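Local coordinates for protein glycoside hydrolase YxiA (Bacillus licheniformis, PDB 3LV4) that belongs to glycoside hydrolase family 43 and probably cleaves arabinan as an endo-1,5-alpha-L-arabinosidase, with calcium ions bound in its structure, at residues G271-F280 and L431-S441. Sequence-based numbering, arbitrary orientation.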
ATOM      1  N   GLY A 271      -0.018   2.036 -14.247  1.00  7.27           N
ATOM      2  CA  GLY A 271       0.023   2.497 -12.870  1.00  7.41           C
ATOM      3  C   GLY A 271       1.243   3.355 -12.576  1.00  8.65           C
ATOM      4  O   GLY A 271       2.240   3.309 -13.302  1.00 10.26           O
ATOM      5  N   VAL A 272       1.180   4.142 -11.506  1.00  6.89           N
ATOM      6  CA  VAL A 272       2.344   4.917 -11.084  1.00  7.79           C
ATOM      7  C   VAL A 272       3.082   4.117 -10.016  1.00  9.21           C
ATOM      8  O   VAL A 272       2.562   3.925  -8.918  1.00 10.87           O
ATOM      9  CB  VAL A 272       1.920   6.278 -10.506  1.00  9.23           C
ATOM     10  CG1 VAL A 272       3.142   7.090 -10.061  1.00 11.39           C
ATOM     11  CG2 VAL A 272       1.086   7.064 -11.538  1.00  8.76           C
ATOM     12  N   LYS A 273       4.282   3.639 -10.336  1.00  8.75           N
ATOM     13  CA  LYS A 273       5.057   2.816  -9.401  1.00  8.75           C
ATOM     14  C   LYS A 273       5.804   3.710  -8.425  1.00  7.59           C
ATOM     15  O   LYS A 273       6.630   4.528  -8.832  1.00  9.20           O
ATOM     16  CB  LYS A 273       6.031   1.909 -10.154  1.00  7.63           C
ATOM     17  CG  LYS A 273       6.994   1.141  -9.266  1.00  6.62           C
ATOM     18  CD  LYS A 273       7.938   0.275 -10.109  1.00  6.96           C
ATOM     19  CE  LYS A 273       8.951  -0.493  -9.257  1.00  9.52           C
ATOM     20  NZ  LYS A 273       9.979  -1.170 -10.114  1.00  9.70           N
ATOM     21  N   LEU A 274       5.525   3.547  -7.136  1.00  7.50           N
ATOM     22  CA  LEU A 274       6.057   4.469  -6.127  1.00  7.01           C
ATOM     23  C   LEU A 274       7.370   4.018  -5.518  1.00  8.27           C
ATOM     24  O   LEU A 274       8.152   4.842  -5.040  1.00  9.77           O
ATOM     25  CB  LEU A 274       5.046   4.671  -5.001  1.00  7.63           C
ATOM     26  CG  LEU A 274       3.748   5.341  -5.443  1.00  7.66           C
ATOM     27  CD1 LEU A 274       2.791   5.472  -4.254  1.00  9.12           C
ATOM     28  CD2 LEU A 274       4.065   6.705  -6.066  1.00  9.39           C
HETATM   29  N   MSE A 275       7.608   2.710  -5.519  1.00  7.69           N
HETATM   30  CA  MSE A 275       8.746   2.155  -4.786  1.00  7.72           C
HETATM   31  C   MSE A 275       8.950   0.685  -5.134  1.00  9.33           C
HETATM   32  O   MSE A 275       7.991  -0.097  -5.120  1.00 10.83           O
HETATM   33  CB  MSE A 275       8.512   2.310  -3.276  1.00 10.29           C
HETATM   34  CG  MSE A 275       9.584   1.693  -2.389  1.00 10.72           C
HETATM   35 SE   MSE A 275       9.155   1.919  -0.464  1.00 21.34          SE
HETATM   36  CE  MSE A 275       7.247   1.517  -0.513  1.00 17.78           C
ATOM     37  N   GLY A 276      10.192   0.322  -5.464  1.00  8.41           N
ATOM     38  CA  GLY A 276      10.589  -1.070  -5.609  1.00  8.27           C
ATOM     39  C   GLY A 276      11.746  -1.415  -4.677  1.00  7.39           C
ATOM     40  O   GLY A 276      11.973  -0.719  -3.683  1.00 11.38           O
ATOM     41  N   ASN A 277      12.484  -2.474  -4.997  1.00  8.03           N
ATOM     42  CA  ASN A 277      13.611  -2.917  -4.176  1.00  8.73           C
ATOM     43  C   ASN A 277      14.796  -1.974  -4.370  1.00  9.31           C
ATOM     44  O   ASN A 277      15.119  -1.608  -5.503  1.00 10.46           O
ATOM     45  CB  ASN A 277      14.071  -4.315  -4.586  1.00  9.44           C
ATOM     46  CG  ASN A 277      12.987  -5.380  -4.459  1.00  8.05           C
ATOM     47  OD1 ASN A 277      11.875  -5.120  -4.002  1.00  8.79           O
ATOM     48  ND2 ASN A 277      13.328  -6.601  -4.868  1.00  9.50           N
ATOM     49  N   PHE A 278      15.463  -1.593  -3.284  1.00  8.14           N
ATOM     50  CA  PHE A 278      16.540  -0.614  -3.395  1.00  8.76           C
ATOM     51  C   PHE A 278      17.475  -0.689  -2.204  1.00  8.59           C
ATOM     52  O   PHE A 278      17.130  -1.240  -1.158  1.00  8.68           O
ATOM     53  CB  PHE A 278      15.963   0.797  -3.434  1.00  7.49           C
ATOM     54  CG  PHE A 278      15.408   1.243  -2.116  1.00  8.76           C
ATOM     55  CD1 PHE A 278      16.220   1.885  -1.195  1.00  8.36           C
ATOM     56  CD2 PHE A 278      14.083   0.986  -1.777  1.00  9.53           C
ATOM     57  CE1 PHE A 278      15.716   2.271   0.041  1.00  8.57           C
ATOM     58  CE2 PHE A 278      13.573   1.382  -0.542  1.00  8.82           C
ATOM     59  CZ  PHE A 278      14.391   2.019   0.363  1.00  9.94           C
ATOM     60  N   SER A 279      18.651  -0.095  -2.361  1.00  8.62           N
ATOM     61  CA  SER A 279      19.593   0.036  -1.263  1.00  9.60           C
ATOM     62  C   SER A 279      20.426   1.289  -1.493  1.00 10.54           C
ATOM     63  O   SER A 279      21.103   1.413  -2.517  1.00 11.09           O
ATOM     64  CB  SER A 279      20.486  -1.198  -1.170  1.00 10.11           C
ATOM     65  OG  SER A 279      21.316  -1.118  -0.025  1.00 13.74           O
ATOM     66  N   PHE A 280      20.338   2.237  -0.568  1.00  9.01           N
ATOM     67  CA  PHE A 280      21.177   3.426  -0.630  1.00  8.06           C
ATOM     68  C   PHE A 280      22.581   3.060  -0.171  1.00 10.13           C
ATOM     69  O   PHE A 280      22.779   2.633   0.970  1.00 10.81           O
ATOM     70  CB  PHE A 280      20.638   4.522   0.285  1.00  8.89           C
ATOM     71  CG  PHE A 280      19.477   5.294  -0.289  1.00  8.64           C
ATOM     72  CD1 PHE A 280      19.671   6.188  -1.337  1.00  8.93           C
ATOM     73  CD2 PHE A 280      18.199   5.162   0.249  1.00  8.95           C
ATOM     74  CE1 PHE A 280      18.612   6.920  -1.858  1.00 10.17           C
ATOM     75  CE2 PHE A 280      17.125   5.895  -0.271  1.00  9.83           C
ATOM     76  CZ  PHE A 280      17.340   6.781  -1.325  1.00 11.08           C
ATOM     77  N   LEU A 431       8.266  12.049  -9.537  1.00  8.55           N
ATOM     78  CA  LEU A 431       7.589  11.126 -10.439  1.00  7.09           C
ATOM     79  C   LEU A 431       7.485  11.722 -11.829  1.00  9.29           C
ATOM     80  O   LEU A 431       7.302  12.929 -11.976  1.00  9.39           O
ATOM     81  CB  LEU A 431       6.162  10.849  -9.945  1.00  7.80           C
ATOM     82  CG  LEU A 431       5.947   9.991  -8.689  1.00  8.18           C
ATOM     83  CD1 LEU A 431       4.502  10.102  -8.203  1.00 11.60           C
ATOM     84  CD2 LEU A 431       6.303   8.531  -8.960  1.00 10.90           C
ATOM     85  N   SER A 432       7.584  10.866 -12.842  1.00  9.03           N
ATOM     86  CA  SER A 432       7.332  11.255 -14.226  1.00  8.24           C
ATOM     87  C   SER A 432       5.914  10.874 -14.639  1.00 10.24           C
ATOM     88  O   SER A 432       5.274  10.026 -14.006  1.00 10.12           O
ATOM     89  CB  SER A 432       8.292  10.518 -15.152  1.00  9.98           C
ATOM     90  OG  SER A 432       8.012   9.126 -15.108  1.00  8.04           O
ATOM     91  N   ARG A 433       5.437  11.481 -15.724  1.00 10.93           N
ATOM     92  CA  ARG A 433       4.140  11.110 -16.283  1.00 12.64           C
ATOM     93  C   ARG A 433       4.117   9.612 -16.586  1.00 10.41           C
ATOM     94  O   ARG A 433       3.080   8.944 -16.454  1.00 10.45           O
ATOM     95  CB  ARG A 433       3.867  11.910 -17.562  1.00 15.36           C
ATOM     96  CG  ARG A 433       2.485  11.694 -18.140  1.00 22.21           C
ATOM     97  CD  ARG A 433       2.195  12.699 -19.250  1.00 26.64           C
ATOM     98  NE  ARG A 433       2.465  12.167 -20.577  1.00 35.13           N
ATOM     99  CZ  ARG A 433       2.520  12.919 -21.673  1.00 45.16           C
ATOM    100  NH1 ARG A 433       2.332  14.233 -21.585  1.00 48.91           N
ATOM    101  NH2 ARG A 433       2.770  12.366 -22.856  1.00 47.61           N
ATOM    102  N   GLU A 434       5.268   9.098 -17.002  1.00  8.77           N
ATOM    103  CA  GLU A 434       5.413   7.691 -17.371  1.00  8.66           C
ATOM    104  C   GLU A 434       5.184   6.739 -16.195  1.00  8.87           C
ATOM    105  O   GLU A 434       4.940   5.545 -16.384  1.00 10.06           O
ATOM    106  CB  GLU A 434       6.789   7.449 -17.990  1.00 10.58           C
ATOM    107  CG  GLU A 434       6.902   7.935 -19.445  1.00 12.81           C
ATOM    108  CD  GLU A 434       7.155   9.430 -19.573  1.00 13.02           C
ATOM    109  OE1 GLU A 434       7.377  10.112 -18.550  1.00 11.56           O
ATOM    110  OE2 GLU A 434       7.148   9.927 -20.717  1.00 16.26           O
ATOM    111  N   GLY A 435       5.277   7.275 -14.986  1.00  7.98           N
ATOM    112  CA  GLY A 435       4.894   6.535 -13.798  1.00  7.26           C
ATOM    113  C   GLY A 435       6.047   5.928 -13.022  1.00  7.81           C
ATOM    114  O   GLY A 435       5.825   5.020 -12.220  1.00  8.87           O
ATOM    115  N   ASP A 436       7.271   6.405 -13.253  1.00  8.37           N
ATOM    116  CA  ASP A 436       8.409   5.903 -12.488  1.00  7.54           C
ATOM    117  C   ASP A 436       8.921   6.948 -11.504  1.00  8.98           C
ATOM    118  O   ASP A 436       8.782   8.164 -11.732  1.00 10.49           O
ATOM    119  CB  ASP A 436       9.537   5.364 -13.391  1.00  9.54           C
ATOM    120  CG  ASP A 436      10.215   6.453 -14.209  1.00 11.13           C
ATOM    121  OD1 ASP A 436      11.392   6.778 -13.916  1.00 12.74           O
ATOM    122  OD2 ASP A 436       9.573   6.982 -15.145  1.00 12.45           O
ATOM    123  N   ALA A 437       9.469   6.459 -10.392  1.00  8.54           N
ATOM    124  CA  ALA A 437       9.905   7.298  -9.277  1.00  9.39           C
ATOM    125  C   ALA A 437      11.415   7.416  -9.188  1.00  9.63           C
ATOM    126  O   ALA A 437      12.136   6.440  -9.395  1.00 10.81           O
ATOM    127  CB  ALA A 437       9.375   6.730  -7.966  1.00 10.53           C
ATOM    128  N   VAL A 438      11.893   8.607  -8.846  1.00  8.51           N
ATOM    129  CA  VAL A 438      13.298   8.786  -8.495  1.00  8.59           C
ATOM    130  C   VAL A 438      13.400   9.326  -7.067  1.00  7.98           C
ATOM    131  O   VAL A 438      12.599  10.172  -6.657  1.00  8.90           O
ATOM    132  CB  VAL A 438      14.037   9.717  -9.491  1.00  8.22           C
ATOM    133  CG1 VAL A 438      14.025   9.096 -10.886  1.00  8.65           C
ATOM    134  CG2 VAL A 438      13.410  11.113  -9.509  1.00  9.43           C
ATOM    135  N   TRP A 439      14.368   8.817  -6.309  1.00  8.84           N
ATOM    136  CA  TRP A 439      14.616   9.280  -4.947  1.00  7.52           C
ATOM    137  C   TRP A 439      16.042   9.758  -4.855  1.00 10.07           C
ATOM    138  O   TRP A 439      16.946   9.124  -5.396  1.00 10.99           O
ATOM    139  CB  TRP A 439      14.509   8.130  -3.948  1.00  6.68           C
ATOM    140  CG  TRP A 439      13.139   7.629  -3.644  1.00  7.64           C
ATOM    141  CD1 TRP A 439      11.946   8.083  -4.142  1.00  9.42           C
ATOM    142  CD2 TRP A 439      12.824   6.576  -2.735  1.00  8.51           C
ATOM    143  NE1 TRP A 439      10.905   7.360  -3.597  1.00  8.16           N
ATOM    144  CE2 TRP A 439      11.421   6.432  -2.730  1.00  8.19           C
ATOM    145  CE3 TRP A 439      13.598   5.726  -1.937  1.00  9.24           C
ATOM    146  CZ2 TRP A 439      10.777   5.477  -1.943  1.00  9.05           C
ATOM    147  CZ3 TRP A 439      12.956   4.777  -1.161  1.00  8.22           C
ATOM    148  CH2 TRP A 439      11.558   4.664  -1.168  1.00  8.80           C
ATOM    149  N   GLY A 440      16.254  10.848  -4.129  1.00  9.74           N
ATOM    150  CA  GLY A 440      17.600  11.314  -3.855  1.00  8.18           C
ATOM    151  C   GLY A 440      17.788  11.449  -2.358  1.00  8.77           C
ATOM    152  O   GLY A 440      16.866  11.866  -1.641  1.00 10.05           O
ATOM    153  N   SER A 441      18.974  11.085  -1.880  1.00  9.41           N
ATOM    154  CA  SER A 441      19.327  11.287  -0.476  1.00  9.93           C
ATOM    155  C   SER A 441      20.740  11.847  -0.439  1.00  9.22           C
ATOM    156  O   SER A 441      21.658  11.259  -1.009  1.00 10.42           O
ATOM    157  CB  SER A 441      19.232   9.973   0.308  1.00 10.58           C
ATOM    158  OG  SER A 441      19.358  10.189   1.701  1.00 11.14           O
TER
HETATM  159  O   HOH W   1       9.115   3.860  -9.782  1.00  9.48           O
HETATM  160  O   HOH W   2       7.904   7.523  -4.441  1.00  8.69           O
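Trp439 drives the rim of its six-membered ring against Met275, Phe278 and Phe280, joining the family 43 glycosidase part of the chain, a five-bladed beta-propeller in this family, to the C-terminal lipocalin-like domain. The evidence for tight packing lies here. With Phe278 the stack is T-shaped: the planes stand at 72°, and CZ3 of Trp439 sits 3.5 Å from CZ of Phe278, over that ring's face but displaced toward its rim. At the next corner, CH2 of Trp439 lies 3.7 Å from SE of Met275, a selenomethionine; the selenium approaches near the indole plane, making an edge-on Met-aromatic contact. Met275 reaches it with CG anti to the backbone N (chi1 176°), so that its chain runs out along the indole edge. CE3 of Trp439 lies 3.9 Å from CE2 of Phe280, whose face carries Ser441 CB in a CH-pi contact. An alanine in place of Trp439 would probably open a gap beside Met275, Phe278 and Phe280, which the indole edge now fills, and leave the water on the indole nitrogen without its donor.

Strands 272-275 and 437-441 run at 26° to each other. The one direct hydrogen bond between the two segments runs from Lys273 N to Gly435 O (2.8 Å), the last residue of the type I turn Ser432-Gly435, before strand 437-441 begins. Beside the turn, CG1 of Val272 makes a small apolar contact with CD2 of Leu431 at 3.6 Å. Further along, the joint is looser and water takes over: one molecule donates to Lys273 O and accepts from Ala437 N, where direct pairing is absent. A second water donates to Leu274 O at 2.8 Å and, lying in the indole plane, accepts the N-H of Trp439 NE1 at 3.1 Å.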